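Local coordinates for protein prolyl endopeptidase (Myxococcus xanthus, PDB 2BKL) that probably hydrolyses oligopeptides on the carboxyl side of proline and, less readily, alanine, as a serine peptidase of the prolyl oligopeptidase family, at residues P447-G452 with R526-G531; Y550-C555 with Y668-Q673; D163-G168 with T203-T208; K169-K174 with Y183-P188. All blocks are in the same frame, centred on the assembly; numbering follows the deposited sequence.

Contact 1: residues P447-G452 with R526-G531; sequences PTLLYG and RLAIYG
Tyr-451 and Tyr-530 lie side by side on one face of the two parallel strands 448-451 and 527-531. From CB, which lies 4.1 Å from Tyr-530 O, the Tyr-451 side chain runs on with CG anti to the backbone N (chi1 177°). CD1 then lies 3.3 Å from Tyr-530 O, at the ring edge, and CE1 reaches Tyr-530 CD1 at 3.5 Å and Tyr-530 CE1 at 3.8 Å. The side chain also touches Arg-465, Tyr-478 and Val-480. The two rings are oblique, their planes 53° apart. Cut back to an alanine, this position is likely to leave the Tyr-530 ring without its neighbour and open a gap beside Arg-465.

Behind the rings, Leu-449 CD1 packs on Tyr-530 CB at 3.9 Å, small Ala-528 leaving room for the leucine. Leu-450 and beta-branched Ile-529 meet on the other face. Four backbone bonds join the strands, the straightest from Ala-528 N to Thr-448 O (2.8 Å, 174°). Pro-447 CG rests over a face of the Arg-526 guanidinium, whose NE bonds to Asn-445 O.

In the alpha/beta-hydrolase sheet, strand 477-481 flanks 448-451 and strand 552-556 flanks 527-532, while helix 657-674 packs through Leu-671 on Leu-449 and Ala-528.

Contact 2: residues Y550-C555 with Y668-Q673; sequences YGAVVC and YSFLFQ
Ala-552, Val-554, Phe-670 and Leu-671 bring strand 552-555 and helix 668-673 together mainly through apolar side chains, with no hydrogen bond across the contact. The aliphatic contacts centre on Leu-671 CD2, which touches Val-554 CG2 at 4.1 Å and Ala-552 CB at 4.2 Å. Leucine suits this place because its CB points along the interface rather than into it, and the longer branched chain brings a methyl group back to the strand. Alanine suits the strand position facing the helix, its single methyl accepting two large side chains at once.

The aromatic contacts belong to Phe-670. A chi1 of 166° swings the ring away from its own backbone nitrogen and extends it toward the strand, until CE2 lies 4.0 Å from Val-554 CG2 and 4.2 Å from Ala-552 CB. Val-554 and Phe-670 run alongside one another, pointing opposite ways, and the methyls approach the ring obliquely. One polar atom joins this group: Val-553 O is 3.9 Å from Phe-670 CE2, a van der Waals contact.

Beyond the pair, Phe-670 also touches Leu-609 of strand 607-613, and Leu-671 touches Ala-528 of strand 527-532, so the helix spans three neighbouring strands. The axes of these short strand and helix segments come within 9.6 Å and run nearly antiparallel, at 165°. A C-terminal helix laid against a central, largely parallel sheet is characteristic of the alpha/beta-hydrolase fold.

Contact 3: residues D163-G168 with T203-T208; sequences DVIEGG and TIRYHT
In the beta-propeller domain, the loop leading from strand 148-153 to strand 174-175 packs across strand 203-208, and a buried histidine-carboxylate pair joins them. His-207 NE2 donates to Asp-163 OD1 over 2.6 Å, at 161°. The oxygen lies close to the imidazole plane and is met on its anti side, while the carboxylate and ring planes stand 71° apart. Fully extended about its first side-chain bond (chi1 179°), the histidine reaches out from the strand to the loop.

Ile-165 packs beside this pair. Its CD1 sits over one face of the His-207 ring, 4.2 Å from the centroid, in a CH-pi contact, with CG as its nearest ring atom at 3.8 Å. The long isoleucine branch suits a position whose CB points at the strand, while CG2 approaches the edge of the Arg-205 guanidinium, 4.1 Å from NH2. That guanidinium is held by Tyr-184 OH and a cation-pi contact with Trp-186.

The histidine's other nitrogen, ND1, bonds to Asp-216 OD1, and Asp-163 receives further bonds from Gly-210 N and Ser-160 OG. Two carboxylates at its two nitrogens fix the imidazole's rotation and would probably favour its protonated, positively charged form, pairing charges within a buried setting.

Contact 4: residues K169-K174 with Y183-P188; sequences KYATPK and YYEWLP. With ZAH (N-[(benzyloxy)carbonyl]-L-alanyl-L-proline), chain C.
Tyr-170 packs against Leu-187, whose CD1 approaches Tyr-170 CE2 at 3.6 Å, obliquely. Leucine suits this spot because its forked end reaches both CD2 and CE2 of the ring. The bound benzyloxycarbonyl-Ala-Pro lies by the tyrosine ring's edge, C21 of its benzyl ring 3.7 Å from Tyr-170 CD1. Lys-169 CD lies over one face of the same tyrosine ring, and a water links Tyr-170 N to Glu-185 O.

The chain then enters the short strand 174-175, outermost in a four-stranded propeller sheet, where Lys-174 and Tyr-183 of strand 181-186 form an antiparallel hydrogen-bonded pair. The bond from Lys-174 N to Tyr-183 O is 2.9 Å long and nearly straight at 176°, whereas Tyr-183 N meets Lys-174 O from above the carbonyl plane.

Glu-185 curls at its middle bond (chi2 66°) and turns its carboxylate back to the loop, where OE1 accepts from Thr-172 N at 3.0 Å. Lys-174 NZ forms a salt bridge with Glu-185 OE2 at 2.8 Å, on the syn side. The curled lysine also donates from NZ to Thr-172 O at 2.6 Å and to Thr-172 OG1. A methionine in its place would probably leave the buried Glu-185 carboxylate without its countercharge and Thr-172 O without this donor. Outside this shell, Ser-232 of strand 229-234 holds both charges, through OG to Glu-185 OE2 and through O to Lys-174 NZ.

Overall arrangement
Contacts 1 and 2 share the sheet of the hydrolase domain, their centres 8 Å apart, and a probable backbone hydrogen bond joins Leu-527 O to Gly-551 N at 2.8 Å. Contacts 3 and 4 share a propeller sheet, centres 6 Å apart, with another probable backbone hydrogen bond between Thr-203 O and Trp-186 N at 2.8 Å. The two pairs lie on opposite sides of the chain's centre, with contacts 1 and 4 about 38 Å apart between centres. The ligand lies between the domains: contact 4 touches it, while the Tyr-451 side chain comes no nearer to it than about 9 Å. Strand 527-532 leads to Ser-533, a pocket residue and the probable nucleophile.

Contact 1: residues P447-G452 with R526-G531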
# COMPACT_ATOMS: atom_id res chain seq x y z
N PRO A 447 1.53 -23.31 15.28
CA PRO A 447 2.25 -22.66 14.18
C PRO A 447 1.70 -21.24 14.12
O PRO A 447 0.48 -21.04 14.09
CB PRO A 447 1.82 -23.45 12.95
CG PRO A 447 0.98 -24.51 13.38
CD PRO A 447 0.65 -24.39 14.83
N THR A 448 2.58 -20.26 14.08
CA THR A 448 2.18 -18.87 14.15
C THR A 448 2.83 -18.08 13.05
O THR A 448 3.99 -18.30 12.74
CB THR A 448 2.57 -18.33 15.54
OG1 THR A 448 1.81 -19.04 16.53
CG2 THR A 448 2.24 -16.85 15.74
N LEU A 449 2.07 -17.18 12.45
CA LEU A 449 2.55 -16.30 11.40
C LEU A 449 2.34 -14.86 11.88
O LEU A 449 1.21 -14.45 12.13
CB LEU A 449 1.79 -16.54 10.11
CG LEU A 449 2.12 -15.67 8.90
CD1 LEU A 449 3.53 -15.83 8.48
CD2 LEU A 449 1.18 -16.07 7.77
N LEU A 450 3.41 -14.12 12.00
CA LEU A 450 3.44 -12.76 12.54
C LEU A 450 3.80 -11.81 11.39
O LEU A 450 4.84 -11.97 10.74
CB LEU A 450 4.48 -12.66 13.67
CG LEU A 450 4.87 -11.25 14.12
CD1 LEU A 450 3.65 -10.48 14.68
CD2 LEU A 450 5.99 -11.31 15.11
N TYR A 451 2.91 -10.87 11.16
CA TYR A 451 2.99 -9.92 10.06
C TYR A 451 3.19 -8.50 10.59
O TYR A 451 2.60 -8.09 11.60
CB TYR A 451 1.67 -9.99 9.29
CG TYR A 451 1.46 -9.05 8.12
CD1 TYR A 451 2.39 -8.97 7.12
CD2 TYR A 451 0.27 -8.35 7.98
CE1 TYR A 451 2.19 -8.16 6.00
CE2 TYR A 451 0.05 -7.54 6.86
CZ TYR A 451 1.05 -7.42 5.91
OH TYR A 451 0.92 -6.61 4.78
N GLY A 452 4.00 -7.73 9.88
CA GLY A 452 4.20 -6.33 10.19
C GLY A 452 4.66 -5.55 8.98
O GLY A 452 4.98 -6.12 7.95
N ARG A 526 8.31 -22.76 15.78
CA ARG A 526 6.98 -22.80 15.22
C ARG A 526 6.49 -21.41 14.81
O ARG A 526 5.30 -21.24 14.48
CB ARG A 526 6.03 -23.37 16.27
CG ARG A 526 6.34 -24.81 16.66
CD ARG A 526 5.83 -25.80 15.63
NE ARG A 526 4.45 -26.13 15.91
CZ ARG A 526 3.72 -27.03 15.25
NH1 ARG A 526 4.21 -27.64 14.18
NH2 ARG A 526 2.49 -27.30 15.65
N LEU A 527 7.38 -20.43 14.78
CA LEU A 527 7.03 -19.05 14.47
C LEU A 527 7.61 -18.61 13.14
O LEU A 527 8.81 -18.69 12.92
CB LEU A 527 7.54 -18.11 15.58
CG LEU A 527 7.33 -16.60 15.38
CD1 LEU A 527 5.86 -16.28 15.30
CD2 LEU A 527 8.01 -15.79 16.45
N ALA A 528 6.74 -18.11 12.28
CA ALA A 528 7.14 -17.50 11.00
C ALA A 528 6.81 -16.01 11.02
O ALA A 528 5.84 -15.57 11.64
CB ALA A 528 6.43 -18.17 9.85
N ILE A 529 7.62 -15.24 10.30
CA ILE A 529 7.35 -13.83 10.05
C ILE A 529 7.21 -13.57 8.57
O ILE A 529 7.86 -14.21 7.75
CB ILE A 529 8.40 -12.92 10.68
CG1 ILE A 529 9.84 -13.27 10.26
CG2 ILE A 529 8.23 -12.91 12.19
CD1 ILE A 529 10.87 -12.30 10.73
N TYR A 530 6.35 -12.61 8.25
CA TYR A 530 6.05 -12.22 6.88
C TYR A 530 6.05 -10.70 6.78
O TYR A 530 5.47 -10.02 7.63
CB TYR A 530 4.66 -12.73 6.38
CG TYR A 530 4.33 -12.27 4.95
CD1 TYR A 530 3.88 -10.96 4.70
CD2 TYR A 530 4.54 -13.06 3.87
CE1 TYR A 530 3.63 -10.51 3.41
CE2 TYR A 530 4.25 -12.63 2.57
CZ TYR A 530 3.83 -11.35 2.35
OH TYR A 530 3.56 -10.95 1.04
N GLY A 531 6.67 -10.19 5.72
CA GLY A 531 6.51 -8.80 5.37
C GLY A 531 6.82 -8.57 3.92
O GLY A 531 7.60 -9.31 3.35

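Contact 2: residues Y550-C555 with Y668-Q673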
# COMPACT_ATOMS: atom_id res chain seq x y z
N TYR A 550 13.05 -16.87 15.46
CA TYR A 550 12.19 -17.18 14.33
C TYR A 550 12.52 -18.53 13.71
O TYR A 550 13.69 -18.92 13.64
CB TYR A 550 12.34 -16.09 13.26
CG TYR A 550 12.23 -14.68 13.81
CD1 TYR A 550 11.00 -14.18 14.23
CD2 TYR A 550 13.33 -13.85 13.93
CE1 TYR A 550 10.89 -12.91 14.73
CE2 TYR A 550 13.25 -12.56 14.44
CZ TYR A 550 12.01 -12.09 14.85
OH TYR A 550 11.92 -10.84 15.38
N GLY A 551 11.48 -19.25 13.28
CA GLY A 551 11.63 -20.51 12.58
C GLY A 551 11.64 -20.37 11.06
O GLY A 551 12.31 -21.15 10.35
N ALA A 552 10.92 -19.38 10.55
CA ALA A 552 10.84 -19.16 9.11
C ALA A 552 10.54 -17.70 8.81
O ALA A 552 9.96 -16.97 9.64
CB ALA A 552 9.81 -20.06 8.51
N VAL A 553 10.92 -17.29 7.61
CA VAL A 553 10.75 -15.91 7.14
C VAL A 553 10.24 -15.97 5.72
O VAL A 553 10.82 -16.68 4.87
CB VAL A 553 12.09 -15.18 7.15
CG1 VAL A 553 12.00 -13.78 6.53
CG2 VAL A 553 12.69 -15.09 8.54
N VAL A 554 9.19 -15.23 5.46
CA VAL A 554 8.68 -14.99 4.11
C VAL A 554 8.87 -13.51 3.82
O VAL A 554 8.32 -12.66 4.52
CB VAL A 554 7.20 -15.40 3.95
CG1 VAL A 554 6.77 -15.21 2.49
CG2 VAL A 554 6.98 -16.84 4.39
N CYS A 555 9.64 -13.20 2.77
CA CYS A 555 10.13 -11.83 2.52
C CYS A 555 9.72 -11.51 1.10
O CYS A 555 10.24 -12.11 0.16
CB CYS A 555 11.65 -11.80 2.72
SG CYS A 555 12.44 -10.24 2.39
N TYR A 668 2.07 -21.26 1.98
CA TYR A 668 1.60 -22.02 3.13
C TYR A 668 2.18 -23.43 3.14
O TYR A 668 2.46 -23.97 4.22
CB TYR A 668 0.05 -21.95 3.31
CG TYR A 668 -0.35 -20.58 3.85
CD1 TYR A 668 -0.19 -20.28 5.19
CD2 TYR A 668 -0.88 -19.59 3.02
CE1 TYR A 668 -0.52 -19.02 5.70
CE2 TYR A 668 -1.24 -18.32 3.53
CZ TYR A 668 -1.04 -18.05 4.89
OH TYR A 668 -1.34 -16.81 5.44
N SER A 669 2.45 -24.02 1.97
CA SER A 669 3.14 -25.31 1.95
C SER A 669 4.61 -25.20 2.43
O SER A 669 5.07 -26.08 3.14
CB SER A 669 2.96 -26.03 0.61
OG SER A 669 3.71 -25.45 -0.44
N PHE A 670 5.31 -24.10 2.12
CA PHE A 670 6.62 -23.79 2.69
C PHE A 670 6.53 -23.76 4.22
O PHE A 670 7.32 -24.38 4.92
CB PHE A 670 7.11 -22.44 2.13
CG PHE A 670 8.28 -21.83 2.88
CD1 PHE A 670 9.58 -22.30 2.70
CD2 PHE A 670 8.08 -20.77 3.74
CE1 PHE A 670 10.66 -21.71 3.37
CE2 PHE A 670 9.11 -20.20 4.41
CZ PHE A 670 10.42 -20.67 4.23
N LEU A 671 5.55 -23.04 4.73
CA LEU A 671 5.38 -22.93 6.17
C LEU A 671 5.10 -24.28 6.82
O LEU A 671 5.69 -24.60 7.88
CB LEU A 671 4.30 -21.90 6.54
CG LEU A 671 4.65 -20.44 6.20
CD1 LEU A 671 3.53 -19.52 6.63
CD2 LEU A 671 5.97 -20.01 6.85
N PHE A 672 4.20 -25.05 6.21
CA PHE A 672 3.84 -26.35 6.77
C PHE A 672 5.07 -27.22 6.84
O PHE A 672 5.24 -27.97 7.78
CB PHE A 672 2.79 -27.06 5.90
CG PHE A 672 1.40 -26.52 6.02
CD1 PHE A 672 1.00 -25.74 7.10
CD2 PHE A 672 0.46 -26.86 5.07
CE1 PHE A 672 -0.32 -25.28 7.19
CE2 PHE A 672 -0.84 -26.38 5.16
CZ PHE A 672 -1.22 -25.61 6.23
N GLN A 673 5.93 -27.15 5.82
CA GLN A 673 7.17 -27.94 5.80
C GLN A 673 8.12 -27.50 6.89
O GLN A 673 8.55 -28.30 7.73
CB GLN A 673 7.87 -27.83 4.44
CG GLN A 673 9.24 -28.50 4.38
CD GLN A 673 9.19 -29.99 4.47
OE1 GLN A 673 10.09 -30.60 5.08
NE2 GLN A 673 8.18 -30.61 3.88

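Contact 3: residues D163-G168 with T203-T208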
# COMPACT_ATOMS: atom_id res chain seq x y z
N ASP A 163 -7.03 10.45 -27.40
CA ASP A 163 -6.80 10.72 -25.99
C ASP A 163 -6.04 9.55 -25.38
O ASP A 163 -6.58 8.71 -24.65
CB ASP A 163 -8.12 10.96 -25.27
CG ASP A 163 -8.96 12.02 -25.94
OD1 ASP A 163 -8.49 13.17 -26.03
OD2 ASP A 163 -10.09 11.77 -26.42
N VAL A 164 -4.76 9.49 -25.70
CA VAL A 164 -3.90 8.41 -25.26
C VAL A 164 -2.63 9.08 -24.77
O VAL A 164 -1.97 9.79 -25.54
CB VAL A 164 -3.55 7.43 -26.39
CG1 VAL A 164 -2.58 6.36 -25.88
CG2 VAL A 164 -4.81 6.82 -27.00
N ILE A 165 -2.31 8.90 -23.50
CA ILE A 165 -1.22 9.63 -22.90
C ILE A 165 -0.26 8.69 -22.17
O ILE A 165 -0.59 8.12 -21.11
CB ILE A 165 -1.74 10.71 -21.93
CG1 ILE A 165 -2.89 11.55 -22.51
CG2 ILE A 165 -0.61 11.61 -21.52
CD1 ILE A 165 -3.51 12.51 -21.53
N GLU A 166 0.94 8.50 -22.72
CA GLU A 166 1.97 7.77 -22.00
C GLU A 166 2.53 8.62 -20.84
O GLU A 166 2.29 9.81 -20.75
CB GLU A 166 3.07 7.29 -22.97
CG GLU A 166 2.51 6.34 -24.04
CD GLU A 166 3.53 5.55 -24.85
OE1 GLU A 166 4.70 5.42 -24.42
OE2 GLU A 166 3.14 5.03 -25.92
N GLY A 167 3.24 7.99 -19.93
CA GLY A 167 3.76 8.69 -18.79
C GLY A 167 2.75 9.00 -17.70
O GLY A 167 2.95 9.95 -16.93
N GLY A 168 1.73 8.15 -17.58
CA GLY A 168 0.68 8.35 -16.61
C GLY A 168 0.82 7.65 -15.28
O GLY A 168 -0.15 7.59 -14.53
N THR A 203 5.05 16.57 -13.87
CA THR A 203 4.48 17.84 -14.21
C THR A 203 2.97 17.75 -14.12
O THR A 203 2.39 16.70 -14.36
CB THR A 203 4.93 18.17 -15.64
OG1 THR A 203 6.38 18.13 -15.68
CG2 THR A 203 4.59 19.54 -16.02
N ILE A 204 2.31 18.85 -13.80
CA ILE A 204 0.86 18.88 -13.93
C ILE A 204 0.49 19.44 -15.28
O ILE A 204 0.99 20.50 -15.64
CB ILE A 204 0.20 19.70 -12.82
CG1 ILE A 204 0.69 19.30 -11.43
CG2 ILE A 204 -1.34 19.62 -12.94
CD1 ILE A 204 0.52 17.87 -11.04
N ARG A 205 -0.34 18.70 -16.03
CA ARG A 205 -0.83 19.12 -17.34
C ARG A 205 -2.36 19.09 -17.38
O ARG A 205 -2.99 18.54 -16.51
CB ARG A 205 -0.25 18.24 -18.44
CG ARG A 205 1.29 18.31 -18.48
CD ARG A 205 1.87 18.07 -19.87
NE ARG A 205 1.41 16.81 -20.44
CZ ARG A 205 1.78 16.37 -21.65
NH1 ARG A 205 2.64 17.08 -22.38
NH2 ARG A 205 1.30 15.23 -22.13
N TYR A 206 -2.93 19.74 -18.40
CA TYR A 206 -4.37 19.68 -18.66
C TYR A 206 -4.55 19.11 -20.03
O TYR A 206 -3.98 19.61 -21.01
CB TYR A 206 -5.06 21.04 -18.58
CG TYR A 206 -6.57 20.92 -18.73
CD1 TYR A 206 -7.35 20.62 -17.65
CD2 TYR A 206 -7.20 21.06 -19.95
CE1 TYR A 206 -8.72 20.46 -17.76
CE2 TYR A 206 -8.58 20.90 -20.08
CZ TYR A 206 -9.33 20.62 -18.96
OH TYR A 206 -10.70 20.46 -19.10
N HIS A 207 -5.35 18.06 -20.13
CA HIS A 207 -5.65 17.44 -21.41
C HIS A 207 -7.08 17.81 -21.81
O HIS A 207 -8.03 17.52 -21.08
CB HIS A 207 -5.53 15.93 -21.37
CG HIS A 207 -5.87 15.31 -22.68
ND1 HIS A 207 -5.21 15.67 -23.83
CD2 HIS A 207 -6.84 14.45 -23.05
CE1 HIS A 207 -5.74 15.03 -24.85
NE2 HIS A 207 -6.73 14.28 -24.41
N THR A 208 -7.22 18.47 -22.94
CA THR A 208 -8.54 18.73 -23.53
C THR A 208 -8.93 17.54 -24.39
O THR A 208 -8.17 17.13 -25.28
CB THR A 208 -8.48 20.01 -24.37
OG1 THR A 208 -8.22 21.16 -23.53
CG2 THR A 208 -9.86 20.28 -25.05

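Contact 4: residues K169-K174 with Y183-P188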
# COMPACT_ATOMS: atom_id res chain seq x y z
N LYS A 169 2.02 7.16 -14.96
CA LYS A 169 2.26 6.45 -13.72
C LYS A 169 1.62 7.09 -12.48
O LYS A 169 1.00 6.39 -11.65
CB LYS A 169 3.77 6.34 -13.45
CG LYS A 169 4.12 5.75 -12.10
CD LYS A 169 5.65 5.69 -11.84
CE LYS A 169 6.36 4.85 -12.83
NZ LYS A 169 7.76 4.53 -12.30
N TYR A 170 1.83 8.40 -12.32
CA TYR A 170 1.39 9.11 -11.13
C TYR A 170 0.02 9.76 -11.27
O TYR A 170 -0.44 10.42 -10.32
CB TYR A 170 2.43 10.14 -10.70
CG TYR A 170 3.77 9.56 -10.33
CD1 TYR A 170 3.88 8.56 -9.37
CD2 TYR A 170 4.95 10.02 -10.90
CE1 TYR A 170 5.13 8.04 -9.02
CE2 TYR A 170 6.20 9.47 -10.57
CZ TYR A 170 6.28 8.49 -9.64
OH TYR A 170 7.53 7.94 -9.32
N ALA A 171 -0.64 9.58 -12.41
CA ALA A 171 -1.87 10.34 -12.71
C ALA A 171 -3.10 9.80 -12.01
O ALA A 171 -3.35 8.59 -11.99
CB ALA A 171 -2.15 10.39 -14.21
N THR A 172 -3.89 10.73 -11.48
CA THR A 172 -5.29 10.47 -11.12
C THR A 172 -6.08 11.59 -11.79
O THR A 172 -6.06 12.73 -11.29
CB THR A 172 -5.49 10.46 -9.61
OG1 THR A 172 -4.83 11.58 -9.01
CG2 THR A 172 -4.82 9.29 -8.96
N PRO A 173 -6.75 11.33 -12.91
CA PRO A 173 -7.40 12.43 -13.64
C PRO A 173 -8.44 13.18 -12.81
O PRO A 173 -9.31 12.58 -12.15
CB PRO A 173 -8.04 11.73 -14.84
CG PRO A 173 -7.17 10.50 -15.04
CD PRO A 173 -6.89 10.05 -13.64
N LYS A 174 -8.33 14.50 -12.85
CA LYS A 174 -9.31 15.42 -12.25
C LYS A 174 -10.06 16.11 -13.38
O LYS A 174 -9.57 17.06 -13.96
CB LYS A 174 -8.63 16.49 -11.40
CG LYS A 174 -8.41 16.19 -9.91
CD LYS A 174 -7.42 15.10 -9.66
CE LYS A 174 -6.01 15.42 -10.11
NZ LYS A 174 -5.00 14.41 -9.59
N TYR A 183 -7.21 17.56 -15.54
CA TYR A 183 -5.86 17.77 -15.00
C TYR A 183 -5.25 16.44 -14.64
O TYR A 183 -5.93 15.54 -14.17
CB TYR A 183 -5.92 18.64 -13.75
CG TYR A 183 -6.36 20.06 -14.00
CD1 TYR A 183 -5.44 21.06 -14.35
CD2 TYR A 183 -7.69 20.45 -13.83
CE1 TYR A 183 -5.83 22.34 -14.55
CE2 TYR A 183 -8.08 21.74 -14.07
CZ TYR A 183 -7.15 22.68 -14.41
OH TYR A 183 -7.50 23.99 -14.64
N TYR A 184 -3.95 16.30 -14.81
CA TYR A 184 -3.28 15.05 -14.46
C TYR A 184 -1.78 15.26 -14.28
O TYR A 184 -1.21 16.24 -14.75
CB TYR A 184 -3.54 13.94 -15.51
CG TYR A 184 -2.89 14.24 -16.84
CD1 TYR A 184 -3.38 15.21 -17.71
CD2 TYR A 184 -1.70 13.63 -17.19
CE1 TYR A 184 -2.74 15.51 -18.92
CE2 TYR A 184 -1.06 13.92 -18.40
CZ TYR A 184 -1.57 14.87 -19.25
OH TYR A 184 -0.93 15.17 -20.43
N GLU A 185 -1.18 14.30 -13.61
CA GLU A 185 0.25 14.24 -13.31
C GLU A 185 0.94 13.43 -14.39
O GLU A 185 0.55 12.30 -14.67
CB GLU A 185 0.47 13.54 -11.98
CG GLU A 185 -0.20 14.18 -10.76
CD GLU A 185 -1.73 14.17 -10.71
OE1 GLU A 185 -2.40 13.29 -11.24
OE2 GLU A 185 -2.33 15.12 -10.12
N TRP A 186 1.95 14.03 -15.02
CA TRP A 186 2.58 13.50 -16.23
C TRP A 186 4.09 13.36 -16.05
O TRP A 186 4.74 14.24 -15.48
CB TRP A 186 2.32 14.46 -17.41
CG TRP A 186 2.84 13.94 -18.69
CD1 TRP A 186 2.43 12.82 -19.37
CD2 TRP A 186 3.86 14.52 -19.49
NE1 TRP A 186 3.16 12.67 -20.53
CE2 TRP A 186 4.03 13.72 -20.63
CE3 TRP A 186 4.65 15.66 -19.35
CZ2 TRP A 186 4.97 14.01 -21.63
CZ3 TRP A 186 5.58 15.96 -20.34
CH2 TRP A 186 5.73 15.14 -21.45
N LEU A 187 4.66 12.28 -16.58
CA LEU A 187 6.12 12.11 -16.69
C LEU A 187 6.53 12.14 -18.15
O LEU A 187 5.89 11.50 -18.99
CB LEU A 187 6.56 10.78 -16.09
CG LEU A 187 6.45 10.64 -14.59
CD1 LEU A 187 6.65 9.21 -14.17
CD2 LEU A 187 7.48 11.51 -13.90
N PRO A 188 7.60 12.86 -18.48
CA PRO A 188 8.11 12.86 -19.86
C PRO A 188 8.77 11.51 -20.16
O PRO A 188 9.14 10.80 -19.23
CB PRO A 188 9.15 13.99 -19.82
CG PRO A 188 9.66 13.94 -18.46
CD PRO A 188 8.45 13.66 -17.58
C1 ZAH C . 6.93 -0.75 -0.29
O2 ZAH C . 6.89 -0.59 1.11
C3 ZAH C . 7.58 0.45 -1.02
C4 ZAH C . 9.05 0.63 -0.62
C5 ZAH C . 9.07 1.60 0.55
C6 ZAH C . 7.81 2.43 0.45
N7 ZAH C . 7.05 1.77 -0.61
C8 ZAH C . 5.91 2.27 -1.09
O9 ZAH C . 5.34 1.63 -2.09
C10 ZAH C . 5.42 3.68 -0.72
C11 ZAH C . 4.65 3.47 0.59
N14 ZAH C . 4.52 4.22 -1.71
C15 ZAH C . 4.96 4.66 -2.86
O16 ZAH C . 6.24 4.72 -3.13
O17 ZAH C . 4.00 5.12 -3.82
C18 ZAH C . 4.56 5.44 -5.12
C19 ZAH C . 3.47 5.64 -6.18
C20 ZAH C . 2.59 6.73 -6.05
C21 ZAH C . 1.58 6.91 -7.01
C22 ZAH C . 1.48 6.04 -8.09
C23 ZAH C . 2.37 4.97 -8.22
C24 ZAH C . 3.36 4.77 -7.27
O HOH W 1 2.50 10.38 -14.22